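Local coordinates for protein transcriptional regulator, TetR family (Marinobacter aquaeolei, PDB 3NNR) that probably binds DNA as a TetR-family transcriptional regulator, a dimeric, all-helical protein with an N-terminal helix-turn-helix motif, at residues A[24-28]-A[29-33]; A[132-136]-A[137-141]; A[185-188]-A[189-193]. All blocks are in the same frame, centred on the assembly; numbering follows the deposited sequence.

Contact 1: residues A[24-28]-A[29-33]; sequences RNITT and NHIAA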
loop_
_atom_site.group_PDB
_atom_site.type_symbol
_atom_site.label_atom_id
_atom_site.label_comp_id
_atom_site.label_asym_id
_atom_site.label_seq_id
_atom_site.Cartn_x
_atom_site.Cartn_y
_atom_site.Cartn_z
ATOM N N ARG A 24 10.540 4.565 14.365
ATOM C CA ARG A 24 9.911 5.595 15.197
ATOM C C ARG A 24 10.478 5.536 16.630
ATOM O O ARG A 24 10.912 6.545 17.184
ATOM C CB ARG A 24 8.407 5.298 15.311
ATOM C CG ARG A 24 7.443 6.428 15.032
ATOM C CD ARG A 24 6.185 6.359 15.891
ATOM N NE ARG A 24 4.942 6.424 15.127
ATOM C CZ ARG A 24 3.728 6.741 15.627
ATOM N NH1 ARG A 24 3.520 7.118 16.912
ATOM N NH2 ARG A 24 2.686 6.724 14.795
ATOM N N ASN A 25 10.519 4.322 17.182
ATOM C CA ASN A 25 10.883 4.077 18.578
ATOM C C ASN A 25 12.339 3.748 18.846
ATOM O O ASN A 25 12.676 3.441 19.973
ATOM C CB ASN A 25 10.056 2.917 19.138
ATOM C CG ASN A 25 8.573 3.113 18.983
ATOM O OD1 ASN A 25 7.917 2.267 18.403
ATOM N ND2 ASN A 25 8.037 4.230 19.486
ATOM N N ILE A 26 13.197 3.791 17.841
ATOM C CA ILE A 26 14.610 3.470 18.047
ATOM C C ILE A 26 15.457 4.707 17.804
ATOM O O ILE A 26 15.330 5.352 16.773
ATOM C CB ILE A 26 15.048 2.280 17.169
ATOM C CG1 ILE A 26 14.231 1.009 17.531
ATOM C CG2 ILE A 26 16.543 2.040 17.287
ATOM C CD1 ILE A 26 14.341 0.511 18.976
ATOM N N THR A 27 16.303 5.016 18.784
ATOM C CA THR A 27 17.266 6.136 18.755
ATOM C C THR A 27 18.691 5.585 18.675
ATOM O O THR A 27 18.948 4.394 18.924
ATOM C CB THR A 27 17.165 6.993 20.053
ATOM O OG1 THR A 27 17.566 6.216 21.196
ATOM C CG2 THR A 27 15.716 7.471 20.261
ATOM N N THR A 28 19.622 6.463 18.348
ATOM C CA THR A 28 21.021 6.084 18.308
ATOM C C THR A 28 21.508 5.555 19.674
ATOM O O THR A 28 22.289 4.601 19.702
ATOM C CB THR A 28 21.903 7.211 17.762
ATOM O OG1 THR A 28 21.542 8.431 18.384
ATOM C CG2 THR A 28 21.734 7.361 16.245
ATOM N N ASN A 29 21.007 6.114 20.784
ATOM C CA ASN A 29 21.371 5.626 22.124
ATOM C C ASN A 29 20.944 4.188 22.354
ATOM O O ASN A 29 21.700 3.434 22.961
ATOM C CB ASN A 29 20.861 6.550 23.235
ATOM C CG ASN A 29 21.611 7.888 23.282
ATOM O OD1 ASN A 29 22.828 7.981 23.015
ATOM N ND2 ASN A 29 20.889 8.926 23.630
ATOM N N HIS A 30 19.767 3.808 21.845
ATOM C CA HIS A 30 19.292 2.418 21.938
ATOM C C HIS A 30 20.237 1.506 21.168
ATOM O O HIS A 30 20.605 0.440 21.672
ATOM C CB HIS A 30 17.883 2.194 21.350
ATOM C CG HIS A 30 16.762 2.833 22.112
ATOM N ND1 HIS A 30 16.170 4.011 21.719
ATOM C CD2 HIS A 30 16.072 2.418 23.200
ATOM C CE1 HIS A 30 15.192 4.317 22.551
ATOM N NE2 HIS A 30 15.114 3.368 23.462
ATOM N N ILE A 31 20.639 1.945 19.971
ATOM C CA ILE A 31 21.487 1.137 19.107
ATOM C C ILE A 31 22.874 0.948 19.789
ATOM O O ILE A 31 23.371 -0.157 19.888
ATOM C CB ILE A 31 21.575 1.728 17.687
ATOM C CG1 ILE A 31 20.191 1.812 17.020
ATOM C CG2 ILE A 31 22.498 0.852 16.810
ATOM C CD1 ILE A 31 20.156 2.841 15.872
ATOM N N ALA A 32 23.451 2.023 20.314
ATOM C CA ALA A 32 24.710 1.936 21.064
ATOM C C ALA A 32 24.571 0.979 22.257
ATOM O O ALA A 32 25.434 0.127 22.458
ATOM C CB ALA A 32 25.170 3.321 21.540
ATOM N N ALA A 33 23.477 1.104 23.013
ATOM C CA ALA A 33 23.238 0.247 24.183
ATOM C C ALA A 33 23.149 -1.246 23.812
ATOM O O ALA A 33 23.773 -2.082 24.486
ATOM C CB ALA A 33 21.997 0.700 24.951
#
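Thr-27 sits at the N-cap of helix 28-35, where the backbone closes its first turn: Ile-31 N donates to Thr-27 O at 3.2 Å, and Ala-32 N follows with a straighter 2.9 Å bond to Thr-28 O. Thr-27 and His-30 complete a capping box. With OG1 set between its own backbone N and carbonyl carbon (chi1 65°), Thr-27 turns its hydroxyl toward the helix start and accepts a weak bond from His-30 N at 3.3 Å. In return, the imidazole of His-30 folds back, and its ND1 accepts from Thr-27 N at 3.1 Å, with the donor tilted 21° from the ring plane. Thr-27 OG1 also lies 2.7 Å from His-30 ND1, a close but poorly angled approach that could be at most a weak alternative bond. An apolar pair accompanies the cap: Ile-26 CG2 meets Ile-31 CG1 at 3.7 Å, the two chains crossing at about a right angle. Ile-26 also packs on Leu-17 and Phe-18 of helix 6-21, and Ile-31 on Ser-14. Trading Ile-31 for an alanine would probably leave Ile-26 CG2 without this neighbour and open a gap between the loop and the helix. This turn begins the predicted helix-turn-helix motif; the reciprocal bonds between Thr-27 and His-30 give polar groups there nearby mates and so probably help to define where the helix begins.

Contact 2: residues A[132-136]-A[137-141]; sequences AKLAD and AGIIQ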
loop_
_atom_site.group_PDB
_atom_site.type_symbol
_atom_site.label_atom_id
_atom_site.label_comp_id
_atom_site.label_asym_id
_atom_site.label_seq_id
_atom_site.Cartn_x
_atom_site.Cartn_y
_atom_site.Cartn_z
ATOM N N ALA A 132 7.259 -7.581 -21.016
ATOM C CA ALA A 132 7.697 -7.516 -22.410
ATOM C C ALA A 132 8.301 -8.858 -22.813
ATOM O O ALA A 132 7.940 -9.384 -23.887
ATOM C CB ALA A 132 8.682 -6.349 -22.659
ATOM N N LYS A 133 9.154 -9.429 -21.939
ATOM C CA LYS A 133 9.761 -10.746 -22.188
ATOM C C LYS A 133 8.759 -11.905 -22.096
ATOM O O LYS A 133 8.885 -12.873 -22.850
ATOM C CB LYS A 133 10.988 -11.042 -21.294
ATOM C CG LYS A 133 12.148 -10.038 -21.421
ATOM C CD LYS A 133 13.532 -10.654 -21.324
ATOM C CE LYS A 133 13.867 -11.389 -22.626
ATOM N NZ LYS A 133 15.294 -11.687 -22.734
ATOM N N LEU A 134 7.793 -11.832 -21.180
ATOM C CA LEU A 134 6.740 -12.867 -21.058
ATOM C C LEU A 134 5.886 -12.932 -22.349
ATOM O O LEU A 134 5.412 -14.017 -22.746
ATOM C CB LEU A 134 5.856 -12.625 -19.821
ATOM C CG LEU A 134 6.525 -12.776 -18.439
ATOM C CD1 LEU A 134 5.685 -12.070 -17.333
ATOM C CD2 LEU A 134 6.813 -14.237 -18.114
ATOM N N ALA A 135 5.697 -11.765 -22.980
ATOM C CA ALA A 135 5.003 -11.649 -24.254
ATOM C C ALA A 135 5.848 -12.369 -25.318
ATOM O O ALA A 135 5.341 -13.260 -25.992
ATOM C CB ALA A 135 4.784 -10.167 -24.631
ATOM N N ASP A 136 7.140 -12.021 -25.394
ATOM C CA ASP A 136 8.099 -12.616 -26.358
ATOM C C ASP A 136 8.224 -14.135 -26.232
ATOM O O ASP A 136 8.358 -14.824 -27.235
ATOM C CB ASP A 136 9.499 -11.982 -26.229
ATOM C CG ASP A 136 9.510 -10.476 -26.529
ATOM O OD1 ASP A 136 8.864 -10.049 -27.511
ATOM O OD2 ASP A 136 10.184 -9.720 -25.786
ATOM N N ALA A 137 8.172 -14.636 -24.998
ATOM C CA ALA A 137 8.214 -16.082 -24.722
ATOM C C ALA A 137 6.876 -16.812 -24.989
ATOM O O ALA A 137 6.849 -18.040 -24.958
ATOM C CB ALA A 137 8.674 -16.335 -23.280
ATOM N N GLY A 138 5.785 -16.076 -25.237
ATOM C CA GLY A 138 4.462 -16.658 -25.490
ATOM C C GLY A 138 3.687 -17.063 -24.249
ATOM O O GLY A 138 2.758 -17.858 -24.338
ATOM N N ILE A 139 4.049 -16.489 -23.098
ATOM C CA ILE A 139 3.425 -16.806 -21.805
ATOM C C ILE A 139 2.169 -15.952 -21.594
ATOM O O ILE A 139 1.133 -16.483 -21.182
ATOM C CB ILE A 139 4.424 -16.671 -20.637
ATOM C CG1 ILE A 139 5.620 -17.615 -20.872
ATOM C CG2 ILE A 139 3.731 -17.001 -19.326
ATOM C CD1 ILE A 139 6.715 -17.544 -19.841
ATOM N N ILE A 140 2.272 -14.648 -21.847
ATOM C CA ILE A 140 1.105 -13.753 -21.804
ATOM C C ILE A 140 0.895 -13.183 -23.199
ATOM O O ILE A 140 1.769 -13.271 -24.064
ATOM C CB ILE A 140 1.204 -12.613 -20.725
ATOM C CG1 ILE A 140 2.221 -11.510 -21.084
ATOM C CG2 ILE A 140 1.516 -13.199 -19.360
ATOM C CD1 ILE A 140 2.252 -10.376 -20.085
ATOM N N GLN A 141 -0.275 -12.586 -23.393
ATOM C CA GLN A 141 -0.625 -11.937 -24.663
ATOM C C GLN A 141 0.059 -10.564 -24.689
ATOM O O GLN A 141 0.082 -9.887 -23.665
ATOM C CB GLN A 141 -2.143 -11.841 -24.806
ATOM C CG GLN A 141 -2.772 -13.234 -24.978
ATOM C CD GLN A 141 -4.297 -13.275 -24.905
ATOM O OE1 GLN A 141 -4.973 -12.276 -24.615
ATOM N NE2 GLN A 141 -4.846 -14.457 -25.163
#
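Leu-134, in the last turn of helix 110-136, points out from its flank, and the following loop folds back so that two isoleucines meet different atoms of it. Its CD2 touches Ile-139 CD1 at 3.7 Å, while CB lies 4.0 Å from Ile-140 CG1. Ile-139 has CG1 anti to its carbonyl carbon and an extended end (chi2 177°), which carries CD1 out to the leucine methyl, the two chains meeting at a slant. Ile-140 is turned differently: CG1 stands between its backbone N and carbonyl carbon (chi1 72°), alongside the last helical turn and close to Ala-135 N. The backbone brings both isoleucines back in a Schellman motif. Gly-138, with phi 81°, leaves the helix; its N donates to Ala-135 O at 2.9 Å from well above the carbonyl plane, and Ile-139 N donates to Leu-134 O at 2.8 Å, nearly in line with the C=O bond. Ile-140 N adds a weak bond to that same oxygen at 3.3 Å. Ala-137 keeps the helical pattern, bonding to Lys-133 O through its N, and its CB lies against that oxygen. Beyond the turn, Ile-139 packs on Tyr-202 and Val-206 of helix 200-211, and Lys-133 NZ bonds to Arg-74 O.

Contact 3: residues A[185-188]-A[189-193]; sequences QGIY and QVLTL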
loop_
_atom_site.group_PDB
_atom_site.type_symbol
_atom_site.label_atom_id
_atom_site.label_comp_id
_atom_site.label_asym_id
_atom_site.label_seq_id
_atom_site.Cartn_x
_atom_site.Cartn_y
_atom_site.Cartn_z
ATOM N N GLN A 185 2.362 -15.532 0.212
ATOM C CA GLN A 185 1.019 -15.779 -0.392
ATOM C C GLN A 185 0.406 -14.546 -1.196
ATOM O O GLN A 185 -0.656 -14.633 -1.800
ATOM C CB GLN A 185 0.109 -16.367 0.710
ATOM C CG GLN A 185 0.558 -17.840 1.108
ATOM C CD GLN A 185 0.436 -18.201 2.604
ATOM O OE1 GLN A 185 0.938 -17.485 3.456
ATOM N NE2 GLN A 185 -0.150 -19.368 2.904
ATOM N N GLY A 186 1.104 -13.401 -1.179
ATOM C CA GLY A 186 0.824 -12.237 -2.024
ATOM C C GLY A 186 1.159 -12.445 -3.498
ATOM O O GLY A 186 0.733 -11.651 -4.359
ATOM N N ILE A 187 1.934 -13.490 -3.793
ATOM C CA ILE A 187 2.223 -13.908 -5.165
ATOM C C ILE A 187 0.912 -14.309 -5.882
ATOM O O ILE A 187 0.738 -13.989 -7.054
ATOM C CB ILE A 187 3.237 -15.048 -5.193
ATOM C CG1 ILE A 187 4.617 -14.535 -4.755
ATOM C CG2 ILE A 187 3.344 -15.661 -6.591
ATOM C CD1 ILE A 187 5.643 -15.635 -4.669
ATOM N N TYR A 188 0.006 -14.981 -5.160
ATOM C CA TYR A 188 -1.314 -15.352 -5.661
ATOM C C TYR A 188 -2.048 -14.105 -6.180
ATOM O O TYR A 188 -2.637 -14.134 -7.276
ATOM C CB TYR A 188 -2.112 -16.043 -4.537
ATOM C CG TYR A 188 -3.560 -16.447 -4.843
ATOM C CD1 TYR A 188 -3.856 -17.490 -5.738
ATOM C CD2 TYR A 188 -4.638 -15.834 -4.173
ATOM C CE1 TYR A 188 -5.191 -17.870 -5.993
ATOM C CE2 TYR A 188 -5.963 -16.216 -4.418
ATOM C CZ TYR A 188 -6.236 -17.229 -5.333
ATOM O OH TYR A 188 -7.554 -17.589 -5.568
ATOM N N GLN A 189 -1.970 -13.019 -5.406
ATOM C CA GLN A 189 -2.605 -11.743 -5.775
ATOM C C GLN A 189 -1.959 -11.074 -6.995
ATOM O O GLN A 189 -2.682 -10.494 -7.813
ATOM C CB GLN A 189 -2.643 -10.777 -4.583
ATOM C CG GLN A 189 -3.519 -11.267 -3.416
ATOM C CD GLN A 189 -4.972 -11.400 -3.765
ATOM O OE1 GLN A 189 -5.538 -10.511 -4.371
ATOM N NE2 GLN A 189 -5.589 -12.496 -3.367
ATOM N N VAL A 190 -0.630 -11.135 -7.106
ATOM C CA VAL A 190 0.082 -10.589 -8.274
ATOM C C VAL A 190 -0.250 -11.398 -9.532
ATOM O O VAL A 190 -0.525 -10.824 -10.586
ATOM C CB VAL A 190 1.616 -10.531 -8.083
ATOM C CG1 VAL A 190 2.274 -10.092 -9.361
ATOM C CG2 VAL A 190 1.972 -9.551 -6.946
ATOM N N LEU A 191 -0.254 -12.723 -9.413
ATOM C CA LEU A 191 -0.561 -13.586 -10.556
ATOM C C LEU A 191 -2.028 -13.457 -10.996
ATOM O O LEU A 191 -2.342 -13.668 -12.167
ATOM C CB LEU A 191 -0.123 -15.035 -10.289
ATOM C CG LEU A 191 1.397 -15.237 -10.129
ATOM C CD1 LEU A 191 1.712 -16.633 -9.673
ATOM C CD2 LEU A 191 2.174 -14.955 -11.411
ATOM N N THR A 192 -2.902 -13.080 -10.065
ATOM C CA THR A 192 -4.299 -12.798 -10.376
ATOM C C THR A 192 -4.406 -11.641 -11.374
ATOM O O THR A 192 -5.332 -11.628 -12.177
ATOM C CB THR A 192 -5.102 -12.472 -9.107
ATOM O OG1 THR A 192 -5.033 -13.597 -8.225
ATOM C CG2 THR A 192 -6.550 -12.163 -9.417
ATOM N N LEU A 193 -3.464 -10.694 -11.334
ATOM C CA LEU A 193 -3.454 -9.579 -12.295
ATOM C C LEU A 193 -3.284 -10.060 -13.738
ATOM O O LEU A 193 -3.906 -9.496 -14.624
ATOM C CB LEU A 193 -2.359 -8.543 -11.993
ATOM C CG LEU A 193 -2.408 -7.847 -10.649
ATOM C CD1 LEU A 193 -1.135 -7.020 -10.448
ATOM C CD2 LEU A 193 -3.675 -6.994 -10.550
#
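Ile-187 and Leu-191, one turn apart on helix 186-194, run out alongside each other in a common direction. Followed outward, Leu-191 first rests on the backbone: its CB is 3.5 Å from Ile-187 O, the oxygen that accepts from Leu-191 N at 2.9 Å. CG, held anti to its own carbonyl carbon and beside its backbone N (chi1 -65°), stays over that oxygen at 3.4 Å from Ile-187 O. At the tip CD1 adds an apolar neighbour, the methyl Ile-187 CG2 at 3.6 Å, while still near the same oxygen. One C=O group is thus flanked by aliphatic carbon while its bond to Leu-191 N stays almost straight. One residue further along, the chemistry is polar. Thr-192 turns its hydroxyl back along the helix, and OG1 donates to Tyr-188 O at 2.6 Å, while Thr-192 N reaches Tyr-188 O at 3.0 Å; the two donors come from opposite faces of the carbonyl plane. Both bonds hold Tyr-188 O; the one from OG1 ties down the threonine's chi1 and gives its buried hydroxyl a partner. Thr-192 OG1 also bonds to Arg-210 NH2, and Tyr-188 O takes a weak bond from Arg-210 NE. Near the helix start, Val-190 N donates to Gly-186 O, which Val-190 CG2 and Gln-189 CB also approach. Among its neighbours, helix 186-194 lies with Ile-187 on Leu-85 and Phe-89 and Leu-191 on Met-81, all of helix 78-94, while Val-190 packs on Val-158 and Ile-159 of helix 145-160. Tyr-188 and Thr-192 pack on Ala-150 of the second subunit, and Leu-193 meets Leu-193 of that subunit, so the helix joins its own bundle to the dimer interface.

Contact 1 belongs to the predicted DNA-binding end; contacts 2 and 3 lie across the chain's centre from it, in the part of the chain that matches the bacterial transcriptional repressor family. Centres are about 48 Å apart for contacts 1 and 2 and about 37 Å for contacts 1 and 3, with nearest atoms about 36 and 25 Å apart. Contacts 2 and 3 are closer, centres about 18 Å and nearest atoms about 7 Å apart. Each lies near a bound unidentified molecule (about 4 Å from the side chain of Leu-134, about 5 Å from that of Leu-191); such molecules probably come from the crystallisation liquor, though they often mark pockets. Contacts 1 and 3 both touch the second subunit; contact 2 touches no other chain.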